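Local atomic coordinates of cytochrome P450 RhF (Acinetobacter radioresistens, PDB entry 6RO8), a protein that probably oxidises organic substrates as a monooxygenase, of which this chain is the heme-binding cytochrome P450 domain. Residues M61-V66 and K340-S345; V317-R322 and N417-G422. All coordinates share one frame; numbering follows the deposited sequence.

Interaction 1 of 2, residues M61-V66 and K340-S345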
ATOM      1  N   MET A  61      17.894  -3.508  11.215  1.00 81.79           N
ATOM      2  CA  MET A  61      17.440  -3.652   9.839  1.00 82.76           C
ATOM      3  C   MET A  61      18.173  -2.772   8.840  1.00 77.14           C
ATOM      4  O   MET A  61      17.697  -2.622   7.717  1.00 81.24           O
ATOM      5  CB  MET A  61      15.948  -3.400   9.777  1.00 97.26           C
ATOM      6  CG  MET A  61      15.244  -4.205  10.812  1.00 99.26           C
ATOM      7  SD  MET A  61      13.612  -3.695  10.735  1.00 86.09           S
ATOM      8  CE  MET A  61      13.963  -1.981  11.012  1.00 90.75           C
ATOM      9  N   GLY A  62      19.319  -2.209   9.214  1.00 66.06           N
ATOM     10  CA  GLY A  62      20.161  -1.513   8.262  1.00 65.96           C
ATOM     11  C   GLY A  62      19.555  -0.266   7.658  1.00 75.41           C
ATOM     12  O   GLY A  62      19.968   0.149   6.566  1.00 82.68           O
ATOM     13  N   TYR A  63      18.604   0.362   8.339  1.00 73.99           N
ATOM     14  CA  TYR A  63      17.850   1.469   7.767  1.00 73.34           C
ATOM     15  C   TYR A  63      17.811   2.622   8.754  1.00 71.70           C
ATOM     16  O   TYR A  63      17.728   2.410   9.967  1.00 70.34           O
ATOM     17  CB  TYR A  63      16.399   1.046   7.414  1.00 67.21           C
ATOM     18  CG  TYR A  63      16.183   0.561   5.992  1.00 75.03           C
ATOM     19  CD1 TYR A  63      16.587  -0.710   5.597  1.00 71.81           C
ATOM     20  CD2 TYR A  63      15.539   1.360   5.055  1.00 73.18           C
ATOM     21  CE1 TYR A  63      16.381  -1.159   4.311  1.00 74.49           C
ATOM     22  CE2 TYR A  63      15.323   0.913   3.757  1.00 72.77           C
ATOM     23  CZ  TYR A  63      15.750  -0.344   3.393  1.00 84.88           C
ATOM     24  OH  TYR A  63      15.551  -0.788   2.099  1.00101.16           O
ATOM     25  N   TRP A  64      17.882   3.841   8.242  1.00 70.93           N
ATOM     26  CA  TRP A  64      17.479   4.960   9.074  1.00 75.62           C
ATOM     27  C   TRP A  64      15.967   4.912   9.276  1.00 73.87           C
ATOM     28  O   TRP A  64      15.206   4.514   8.379  1.00 72.45           O
ATOM     29  CB  TRP A  64      17.886   6.280   8.436  1.00 78.93           C
ATOM     30  CG  TRP A  64      19.356   6.538   8.485  1.00 86.98           C
ATOM     31  CD1 TRP A  64      20.271   6.279   7.504  1.00 92.70           C
ATOM     32  CD2 TRP A  64      20.084   7.118   9.571  1.00 86.88           C
ATOM     33  NE1 TRP A  64      21.529   6.658   7.915  1.00 88.68           N
ATOM     34  CE2 TRP A  64      21.442   7.176   9.180  1.00 88.93           C
ATOM     35  CE3 TRP A  64      19.721   7.595  10.836  1.00 79.73           C
ATOM     36  CZ2 TRP A  64      22.437   7.691  10.010  1.00 83.72           C
ATOM     37  CZ3 TRP A  64      20.711   8.099  11.660  1.00 83.93           C
ATOM     38  CH2 TRP A  64      22.055   8.148  11.240  1.00 83.33           C
ATOM     39  N   ILE A  65      15.527   5.283  10.475  1.00 69.53           N
ATOM     40  CA  ILE A  65      14.104   5.356  10.779  1.00 69.80           C
ATOM     41  C   ILE A  65      13.719   6.824  10.958  1.00 73.76           C
ATOM     42  O   ILE A  65      14.360   7.561  11.717  1.00 84.02           O
ATOM     43  CB  ILE A  65      13.738   4.516  12.017  1.00 68.16           C
ATOM     44  CG1 ILE A  65      14.351   3.112  11.937  1.00 66.36           C
ATOM     45  CG2 ILE A  65      12.214   4.477  12.189  1.00 58.88           C
ATOM     46  CD1 ILE A  65      13.581   2.103  11.144  1.00 65.50           C
ATOM     47  N   VAL A  66      12.679   7.245  10.250  1.00 72.04           N
ATOM     48  CA  VAL A  66      12.229   8.634  10.237  1.00 70.50           C
ATOM     49  C   VAL A  66      10.788   8.636  10.734  1.00 68.47           C
ATOM     50  O   VAL A  66       9.909   8.040  10.099  1.00 68.03           O
ATOM     51  CB  VAL A  66      12.357   9.231   8.833  1.00 64.16           C
ATOM     52  CG1 VAL A  66      11.998  10.675   8.829  1.00 56.91           C
ATOM     53  CG2 VAL A  66      13.780   9.028   8.330  1.00 61.50           C
ATOM     54  N   LYS A 340      20.025   3.883   3.469  1.00 82.60           N
ATOM     55  CA  LYS A 340      18.629   3.546   3.225  1.00 74.90           C
ATOM     56  C   LYS A 340      17.763   4.089   4.353  1.00 74.08           C
ATOM     57  O   LYS A 340      18.128   3.987   5.528  1.00 76.59           O
ATOM     58  CB  LYS A 340      18.462   2.035   3.083  1.00 72.36           C
ATOM     59  CG  LYS A 340      19.242   1.488   1.893  1.00 77.99           C
ATOM     60  CD  LYS A 340      19.183  -0.016   1.808  1.00 85.47           C
ATOM     61  CE  LYS A 340      20.310  -0.559   0.935  1.00 92.18           C
ATOM     62  NZ  LYS A 340      20.004  -0.468  -0.508  1.00 98.03           N
ATOM     63  N   LEU A 341      16.617   4.662   3.986  1.00 72.91           N
ATOM     64  CA  LEU A 341      15.713   5.317   4.924  1.00 69.71           C
ATOM     65  C   LEU A 341      14.347   4.643   4.902  1.00 69.44           C
ATOM     66  O   LEU A 341      13.791   4.376   3.825  1.00 66.59           O
ATOM     67  CB  LEU A 341      15.553   6.799   4.575  1.00 78.93           C
ATOM     68  CG  LEU A 341      16.810   7.574   4.155  1.00 77.08           C
ATOM     69  CD1 LEU A 341      16.466   9.052   3.972  1.00 82.61           C
ATOM     70  CD2 LEU A 341      17.887   7.424   5.195  1.00 73.06           C
ATOM     71  N   PHE A 342      13.802   4.384   6.090  1.00 72.39           N
ATOM     72  CA  PHE A 342      12.385   4.062   6.258  1.00 63.88           C
ATOM     73  C   PHE A 342      11.640   5.336   6.619  1.00 62.41           C
ATOM     74  O   PHE A 342      11.922   5.956   7.650  1.00 76.08           O
ATOM     75  CB  PHE A 342      12.170   3.002   7.337  1.00 63.42           C
ATOM     76  CG  PHE A 342      12.005   1.626   6.788  1.00 61.05           C
ATOM     77  CD1 PHE A 342      10.957   1.343   5.923  1.00 65.44           C
ATOM     78  CD2 PHE A 342      12.906   0.629   7.096  1.00 63.27           C
ATOM     79  CE1 PHE A 342      10.810   0.074   5.391  1.00 73.09           C
ATOM     80  CE2 PHE A 342      12.775  -0.634   6.565  1.00 64.85           C
ATOM     81  CZ  PHE A 342      11.727  -0.914   5.709  1.00 69.33           C
ATOM     82  N   LEU A 343      10.727   5.746   5.755  1.00 62.96           N
ATOM     83  CA  LEU A 343       9.830   6.865   6.040  1.00 64.87           C
ATOM     84  C   LEU A 343       8.579   6.276   6.677  1.00 66.14           C
ATOM     85  O   LEU A 343       7.709   5.766   5.965  1.00 67.60           O
ATOM     86  CB  LEU A 343       9.478   7.613   4.758  1.00 71.15           C
ATOM     87  CG  LEU A 343      10.491   8.583   4.138  1.00 75.76           C
ATOM     88  CD1 LEU A 343      11.841   7.938   3.882  1.00 75.57           C
ATOM     89  CD2 LEU A 343       9.922   9.208   2.859  1.00 67.43           C
ATOM     90  N   VAL A 344       8.463   6.326   8.006  1.00 64.14           N
ATOM     91  CA  VAL A 344       7.367   5.612   8.683  1.00 65.52           C
ATOM     92  C   VAL A 344       6.141   6.523   8.689  1.00 64.64           C
ATOM     93  O   VAL A 344       5.873   7.245   9.651  1.00 63.19           O
ATOM     94  CB  VAL A 344       7.752   5.143  10.078  1.00 62.61           C
ATOM     95  CG1 VAL A 344       6.613   4.312  10.660  1.00 58.83           C
ATOM     96  CG2 VAL A 344       8.982   4.321  10.003  1.00 67.01           C
ATOM     97  N   SER A 345       5.360   6.444   7.605  1.00 58.79           N
ATOM     98  CA  SER A 345       4.229   7.352   7.423  1.00 65.57           C
ATOM     99  C   SER A 345       3.128   7.144   8.465  1.00 62.22           C
ATOM    100  O   SER A 345       2.449   8.107   8.834  1.00 54.93           O
ATOM    101  CB  SER A 345       3.661   7.206   6.017  1.00 64.22           C
ATOM    102  OG  SER A 345       3.662   5.857   5.625  1.00 67.92           O
TER
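The first torsions of Tyr-63 (chi1 -93°) and Phe-342 (chi1 -98°) both swing the ring past the usual staggered position beside the backbone N. The two rings thereby overlap. Their centroids are 4.4 Å apart, and their planes are inclined at 35°, an oblique pairing. Phe-342 CE2 lies over one face of the Tyr-63 ring, toward its rim. Lys-340 CB covers the opposite face in a CH-pi contact, 3.5 Å from the Tyr-63 ring centroid. The phenol is thus held between an aromatic ring and an aliphatic chain. The lysine then runs on past Tyr-63 OH and ends in a salt bridge with Glu-89 and a hydrogen bond to Gln-323.

The backbones of 63-66 and 340-343 pair as parallel strands in the mixed sheet of the P450 fold. Trp-64 N gives a hydrogen bond to Lys-340 O, and Phe-342 N returns one to Trp-64 O, both 2.7 Å. Val-66 N then bonds Phe-342 O at 3.0 Å. A last bond runs from Val-344 N to Val-66 O, just before helix 345-349.

Trp-64 and Leu-341 share one sheet face, where Leu-341 CD2 rests 3.4 Å from Trp-64 CB. Ile-65 and Phe-342 lie side by side on the other face, and Ile-65 CG2 reaches Val-344 CG2 at 3.9 Å.

The alternating N-H...O bonds satisfy the polar backbone atoms they join. The polar ends of Lys-340 and Tyr-63 find partners outside the two segments, Tyr-63 OH with Arg-321. Between the strands the side chains therefore meet mainly through carbon.

Interaction 2 of 2, residues V317-R322 and N417-G422. With HEM (protoporphyrin IX containing Fe), chain B; HIS (histidine), chain C.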
ATOM      1  N   VAL A 317      -0.542   1.610   3.890  1.00 60.09           N
ATOM      2  CA  VAL A 317       0.905   1.779   3.836  1.00 61.52           C
ATOM      3  C   VAL A 317       1.344   2.482   5.117  1.00 62.20           C
ATOM      4  O   VAL A 317       0.935   3.618   5.387  1.00 57.23           O
ATOM      5  CB  VAL A 317       1.337   2.575   2.596  1.00 64.38           C
ATOM      6  CG1 VAL A 317       2.856   2.807   2.625  1.00 59.98           C
ATOM      7  CG2 VAL A 317       0.918   1.842   1.322  1.00 54.15           C
ATOM      8  N   VAL A 318       2.176   1.811   5.907  1.00 54.50           N
ATOM      9  CA  VAL A 318       2.648   2.347   7.180  1.00 57.30           C
ATOM     10  C   VAL A 318       4.103   2.782   7.138  1.00 62.75           C
ATOM     11  O   VAL A 318       4.541   3.492   8.059  1.00 68.35           O
ATOM     12  CB  VAL A 318       2.447   1.329   8.321  1.00 63.84           C
ATOM     13  CG1 VAL A 318       0.932   1.109   8.594  1.00 66.69           C
ATOM     14  CG2 VAL A 318       3.142   0.011   7.983  1.00 47.85           C
ATOM     15  N   ALA A 319       4.867   2.377   6.116  1.00 58.76           N
ATOM     16  CA  ALA A 319       6.276   2.745   5.983  1.00 56.16           C
ATOM     17  C   ALA A 319       6.699   2.575   4.530  1.00 58.69           C
ATOM     18  O   ALA A 319       6.449   1.528   3.931  1.00 66.49           O
ATOM     19  CB  ALA A 319       7.158   1.879   6.877  1.00 49.02           C
ATOM     20  N   TRP A 320       7.335   3.593   3.967  1.00 55.06           N
ATOM     21  CA  TRP A 320       7.885   3.539   2.623  1.00 61.29           C
ATOM     22  C   TRP A 320       9.380   3.870   2.699  1.00 66.45           C
ATOM     23  O   TRP A 320       9.905   4.234   3.758  1.00 69.75           O
ATOM     24  CB  TRP A 320       7.115   4.489   1.689  1.00 56.05           C
ATOM     25  CG  TRP A 320       7.000   4.003   0.277  1.00 61.82           C
ATOM     26  CD1 TRP A 320       7.415   4.664  -0.851  1.00 62.81           C
ATOM     27  CD2 TRP A 320       6.437   2.759  -0.174  1.00 63.40           C
ATOM     28  NE1 TRP A 320       7.157   3.905  -1.975  1.00 65.11           N
ATOM     29  CE2 TRP A 320       6.558   2.734  -1.590  1.00 64.17           C
ATOM     30  CE3 TRP A 320       5.860   1.658   0.475  1.00 54.65           C
ATOM     31  CZ2 TRP A 320       6.105   1.661  -2.365  1.00 57.90           C
ATOM     32  CZ3 TRP A 320       5.430   0.580  -0.300  1.00 59.04           C
ATOM     33  CH2 TRP A 320       5.546   0.599  -1.707  1.00 58.48           C
ATOM     34  N   ARG A 321      10.092   3.731   1.583  1.00 63.93           N
ATOM     35  CA  ARG A 321      11.549   3.716   1.640  1.00 65.29           C
ATOM     36  C   ARG A 321      12.180   4.689   0.647  1.00 67.64           C
ATOM     37  O   ARG A 321      11.630   4.979  -0.430  1.00 67.43           O
ATOM     38  CB  ARG A 321      12.081   2.314   1.384  1.00 63.27           C
ATOM     39  CG  ARG A 321      11.694   1.298   2.446  1.00 61.86           C
ATOM     40  CD  ARG A 321      12.289  -0.060   2.102  1.00 59.42           C
ATOM     41  NE  ARG A 321      11.547  -0.713   1.035  1.00 63.27           N
ATOM     42  CZ  ARG A 321      11.943  -1.803   0.387  1.00 73.61           C
ATOM     43  NH1 ARG A 321      13.127  -2.389   0.679  1.00 61.65           N
ATOM     44  NH2 ARG A 321      11.147  -2.302  -0.560  1.00 68.40           N
ATOM     45  N   ARG A 322      13.350   5.192   1.027  1.00 65.27           N
ATOM     46  CA  ARG A 322      14.145   6.054   0.171  1.00 73.93           C
ATOM     47  C   ARG A 322      15.599   5.628   0.285  1.00 76.21           C
ATOM     48  O   ARG A 322      16.004   5.006   1.272  1.00 82.14           O
ATOM     49  CB  ARG A 322      13.993   7.542   0.549  1.00 71.74           C
ATOM     50  CG  ARG A 322      12.684   8.164   0.118  1.00 68.31           C
ATOM     51  CD  ARG A 322      12.494   7.990  -1.372  1.00 74.65           C
ATOM     52  NE  ARG A 322      11.339   8.729  -1.881  1.00 84.65           N
ATOM     53  CZ  ARG A 322      10.187   8.169  -2.247  1.00 70.49           C
ATOM     54  NH1 ARG A 322      10.029   6.857  -2.148  1.00 68.72           N
ATOM     55  NH2 ARG A 322       9.205   8.919  -2.722  1.00 64.54           N
ATOM     56  N   ASN A 417       5.213  -7.785   7.902  1.00 69.39           N
ATOM     57  CA  ASN A 417       6.023  -7.110   6.903  1.00 67.70           C
ATOM     58  C   ASN A 417       6.239  -5.691   7.421  1.00 66.14           C
ATOM     59  O   ASN A 417       5.738  -5.324   8.482  1.00 77.14           O
ATOM     60  CB  ASN A 417       5.357  -7.172   5.517  1.00 59.31           C
ATOM     61  CG  ASN A 417       4.190  -6.202   5.382  1.00 60.92           C
ATOM     62  OD1 ASN A 417       4.326  -5.121   4.789  1.00 63.50           O
ATOM     63  ND2 ASN A 417       3.052  -6.567   5.944  1.00 54.30           N
ATOM     64  N   THR A 418       7.008  -4.898   6.687  1.00 63.06           N
ATOM     65  CA  THR A 418       7.392  -3.583   7.187  1.00 67.04           C
ATOM     66  C   THR A 418       6.479  -2.459   6.737  1.00 64.62           C
ATOM     67  O   THR A 418       6.419  -1.438   7.423  1.00 62.96           O
ATOM     68  CB  THR A 418       8.825  -3.229   6.740  1.00 65.47           C
ATOM     69  OG1 THR A 418       8.846  -3.043   5.310  1.00 65.06           O
ATOM     70  CG2 THR A 418       9.794  -4.299   7.176  1.00 56.52           C
ATOM     71  N   SER A 419       5.782  -2.623   5.617  1.00 63.12           N
ATOM     72  CA  SER A 419       5.221  -1.498   4.885  1.00 58.62           C
ATOM     73  C   SER A 419       3.707  -1.543   4.720  1.00 62.80           C
ATOM     74  O   SER A 419       3.068  -0.484   4.684  1.00 59.14           O
ATOM     75  CB  SER A 419       5.871  -1.421   3.501  1.00 50.33           C
ATOM     76  OG  SER A 419       7.210  -0.973   3.654  1.00 59.68           O
ATOM     77  N   PHE A 420       3.115  -2.727   4.627  1.00 59.88           N
ATOM     78  CA  PHE A 420       1.687  -2.850   4.416  1.00 65.38           C
ATOM     79  C   PHE A 420       1.023  -3.406   5.670  1.00 72.74           C
ATOM     80  O   PHE A 420       1.637  -4.144   6.442  1.00 72.71           O
ATOM     81  CB  PHE A 420       1.398  -3.722   3.190  1.00 62.71           C
ATOM     82  CG  PHE A 420       2.059  -3.225   1.940  1.00 61.43           C
ATOM     83  CD1 PHE A 420       1.456  -2.260   1.161  1.00 67.44           C
ATOM     84  CD2 PHE A 420       3.287  -3.715   1.543  1.00 63.46           C
ATOM     85  CE1 PHE A 420       2.059  -1.800   0.007  1.00 67.95           C
ATOM     86  CE2 PHE A 420       3.887  -3.258   0.389  1.00 68.10           C
ATOM     87  CZ  PHE A 420       3.273  -2.296  -0.376  1.00 65.48           C
ATOM     88  N   ARG A 421      -0.233  -3.010   5.885  1.00 74.94           N
ATOM     89  CA  ARG A 421      -0.919  -3.307   7.140  1.00 72.40           C
ATOM     90  C   ARG A 421      -2.427  -3.386   6.927  1.00 76.19           C
ATOM     91  O   ARG A 421      -3.066  -2.417   6.492  1.00 65.94           O
ATOM     92  CB  ARG A 421      -0.593  -2.266   8.211  1.00 61.53           C
ATOM     93  CG  ARG A 421      -1.116  -2.677   9.561  1.00 65.15           C
ATOM     94  CD  ARG A 421      -0.608  -1.812  10.700  1.00 67.75           C
ATOM     95  NE  ARG A 421      -1.210  -2.239  11.964  1.00 77.05           N
ATOM     96  CZ  ARG A 421      -0.805  -3.289  12.680  1.00 82.60           C
ATOM     97  NH1 ARG A 421       0.229  -4.017  12.279  1.00 79.03           N
ATOM     98  NH2 ARG A 421      -1.421  -3.605  13.813  1.00 88.74           N
ATOM     99  N   GLY A 422      -2.987  -4.546   7.253  1.00 73.87           N
ATOM    100  CA  GLY A 422      -4.411  -4.733   7.333  1.00 63.12           C
ATOM    101  C   GLY A 422      -4.683  -6.083   7.956  1.00 66.75           C
ATOM    102  O   GLY A 422      -3.857  -6.997   7.896  1.00 60.50           O
TER
HETATM  103  CHA HEM B 500       2.484   5.370  -5.478  1.00 58.42           C
HETATM  104  CHB HEM B 500      -0.001   4.128  -1.481  1.00 64.35           C
HETATM  105  CHC HEM B 500      -3.683   2.420  -4.184  1.00 58.30           C
HETATM  106  CHD HEM B 500      -0.962   3.243  -8.124  1.00 62.79           C
HETATM  107  C1A HEM B 500       2.154   5.173  -4.155  1.00 59.53           C
HETATM  108  C2A HEM B 500       2.967   5.487  -2.993  1.00 65.64           C
HETATM  109  C3A HEM B 500       2.287   5.146  -1.903  1.00 61.68           C
HETATM  110  C4A HEM B 500       1.008   4.591  -2.312  1.00 66.46           C
HETATM  111  CMA HEM B 500       2.798   5.320  -0.457  1.00 53.53           C
HETATM  112  CAA HEM B 500       4.375   6.122  -3.004  1.00 55.70           C
HETATM  113  CBA HEM B 500       4.195   7.605  -2.743  1.00 55.86           C
HETATM  114  CGA HEM B 500       5.502   8.344  -2.818  1.00 62.45           C
HETATM  115  O1A HEM B 500       6.556   7.699  -3.040  1.00 60.68           O
HETATM  116  O2A HEM B 500       5.476   9.587  -2.655  1.00 57.16           O
HETATM  117  C1B HEM B 500      -1.234   3.649  -1.858  1.00 62.66           C
HETATM  118  C2B HEM B 500      -2.344   3.381  -0.964  1.00 67.79           C
HETATM  119  C3B HEM B 500      -3.363   2.892  -1.710  1.00 61.48           C
HETATM  120  C4B HEM B 500      -2.929   2.845  -3.100  1.00 63.35           C
HETATM  121  CMB HEM B 500      -2.287   3.631   0.568  1.00 58.42           C
HETATM  122  CAB HEM B 500      -4.788   2.464  -1.284  1.00 56.96           C
HETATM  123  CBB HEM B 500      -5.338   2.692  -0.091  1.00 56.08           C
HETATM  124  C1C HEM B 500      -3.273   2.488  -5.497  1.00 64.17           C
HETATM  125  C2C HEM B 500      -4.002   2.060  -6.679  1.00 67.48           C
HETATM  126  C3C HEM B 500      -3.222   2.305  -7.756  1.00 70.25           C
HETATM  127  C4C HEM B 500      -1.995   2.888  -7.294  1.00 64.02           C
HETATM  128  CMC HEM B 500      -5.420   1.448  -6.640  1.00 62.17           C
HETATM  129  CAC HEM B 500      -3.451   2.067  -9.275  1.00 72.77           C
HETATM  130  CBC HEM B 500      -4.555   1.497  -9.758  1.00 84.17           C
HETATM  131  C1D HEM B 500       0.211   3.861  -7.766  1.00 61.68           C
HETATM  132  C2D HEM B 500       1.270   4.248  -8.668  1.00 64.83           C
HETATM  133  C3D HEM B 500       2.215   4.843  -7.951  1.00 67.66           C
HETATM  134  C4D HEM B 500       1.796   4.856  -6.554  1.00 63.41           C
HETATM  135  CMD HEM B 500       1.314   4.017 -10.194  1.00 65.40           C
HETATM  136  CAD HEM B 500       3.539   5.385  -8.537  1.00 73.07           C
HETATM  137  CBD HEM B 500       3.408   6.823  -9.020  1.00 76.93           C
HETATM  138  CGD HEM B 500       4.788   7.431  -9.135  1.00 80.31           C
HETATM  139  O1D HEM B 500       5.775   6.717  -8.858  1.00 80.11           O
HETATM  140  O2D HEM B 500       4.917   8.629  -9.491  1.00 82.50           O
HETATM  141  NA  HEM B 500       0.978   4.617  -3.697  1.00 68.45           N
HETATM  142  NB  HEM B 500      -1.627   3.311  -3.145  1.00 64.09           N
HETATM  143  NC  HEM B 500      -2.053   2.984  -5.922  1.00 67.64           N
HETATM  144  ND  HEM B 500       0.564   4.251  -6.483  1.00 62.99           N
HETATM  145 FE   HEM B 500      -0.565   3.782  -4.830  1.00 59.25          FE
HETATM  146  N   HIS C 501       2.756  -1.596  -3.749  1.00 91.48           N
HETATM  147  CA  HIS C 501       2.320  -0.368  -3.093  1.00 87.65           C
HETATM  148  C   HIS C 501       0.806  -0.201  -3.184  1.00 68.61           C
HETATM  149  O   HIS C 501       0.279   0.846  -2.783  1.00 90.70           O
HETATM  150  CB  HIS C 501       3.020   0.845  -3.707  1.00 95.53           C
HETATM  151  CG  HIS C 501       3.151   0.778  -5.196  1.00 93.53           C
HETATM  152  ND1 HIS C 501       2.742   1.801  -6.026  1.00 88.75           N
HETATM  153  CD2 HIS C 501       3.642  -0.190  -6.006  1.00 92.01           C
HETATM  154  CE1 HIS C 501       2.978   1.466  -7.283  1.00 88.25           C
HETATM  155  NE2 HIS C 501       3.524   0.263  -7.298  1.00 91.70           N
HETATM  156  OXT HIS C 501       0.099  -1.095  -3.652  1.00 85.21           O
HETATM  157  O   HOH W   1       0.591   1.792  -4.795  1.00 78.69           O
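Residues 418-421 meet residues 317-320 where two P450 loops come together. One runs into strand 320-324 after helix 303-314. The other lies in the loop between strands 406-407 and 427-429. Their positions fit the substrate recognition sites 5 and 6 of P450s.

Asn-417 shapes the second loop. Its OD1 accepts from Ser-419 N, which comes from above the amide plane, and this bond makes an Asx turn. OD1 also accepts from Phe-420 N at 2.7 Å, in the amide plane and on a lone pair, which completes the wider Asx motif. Asn-417 ND2 bonds Phe-420 O, so both ends of the amide hold the turn.

Thr-418 O lies 3.4 Å from Ala-319 CB, with Val-318 CG2 close by, while its hydrogen bond comes from Tyr-38 OH.

Ser-419 makes both cross-loop hydrogen bonds. Its O accepts from Val-318 N at 2.7 Å. Its OG has swung beside the backbone N (chi1 -72°) and donates to Ala-319 O at 2.6 Å, from above the carbonyl plane. Thr-418 OG1 in turn donates to Ser-419 OG.

Phe-420 points its ring into the pocket. Phe-420 CZ meets the edge of the indole near its plane, 3.6 Å from Trp-320 CZ3. The aromatic pair as a whole is oblique, its planes at 81°. Val-317 CG2 is 4.0 Å from Phe-420 CE1. The bound histidine sets its CA at the edge of the phenyl ring, in plane, and its CB near Trp-320 CH2. One face of Trp-320 is covered by the heme methyl CMA.

Arg-421 leaves the contact as an extended chain, and its guanidinium reaches Gln-39 O and makes a cation-pi contact with Tyr-414. Its aliphatic start stays behind, with Arg-421 CB 3.7 Å from Val-318 CG1.

Interactions 1 and 2 share one sheet, since strands 340-343 and 320-324 are neighbours in it. Their centres are 10 Å apart. Probable backbone hydrogen bonds join them, Leu-343 N to Trp-320 O at 2.6 Å and Leu-341 N to Arg-322 O at 2.8 Å. Side chains add to this: Arg-321 packs on Phe-342, and its NH1 is hydrogen-bonded to Tyr-63 OH. Interaction 2 borders the heme directly. Arg-322 NH2 bonds heme O1A at 2.9 Å, and Val-317 CG2 is 3.7 Å from heme CHB. Interaction 1 is one strand further from the heme, with the side chain of Leu-343 about 7 Å from the heme and about 4 Å from that of Arg-322.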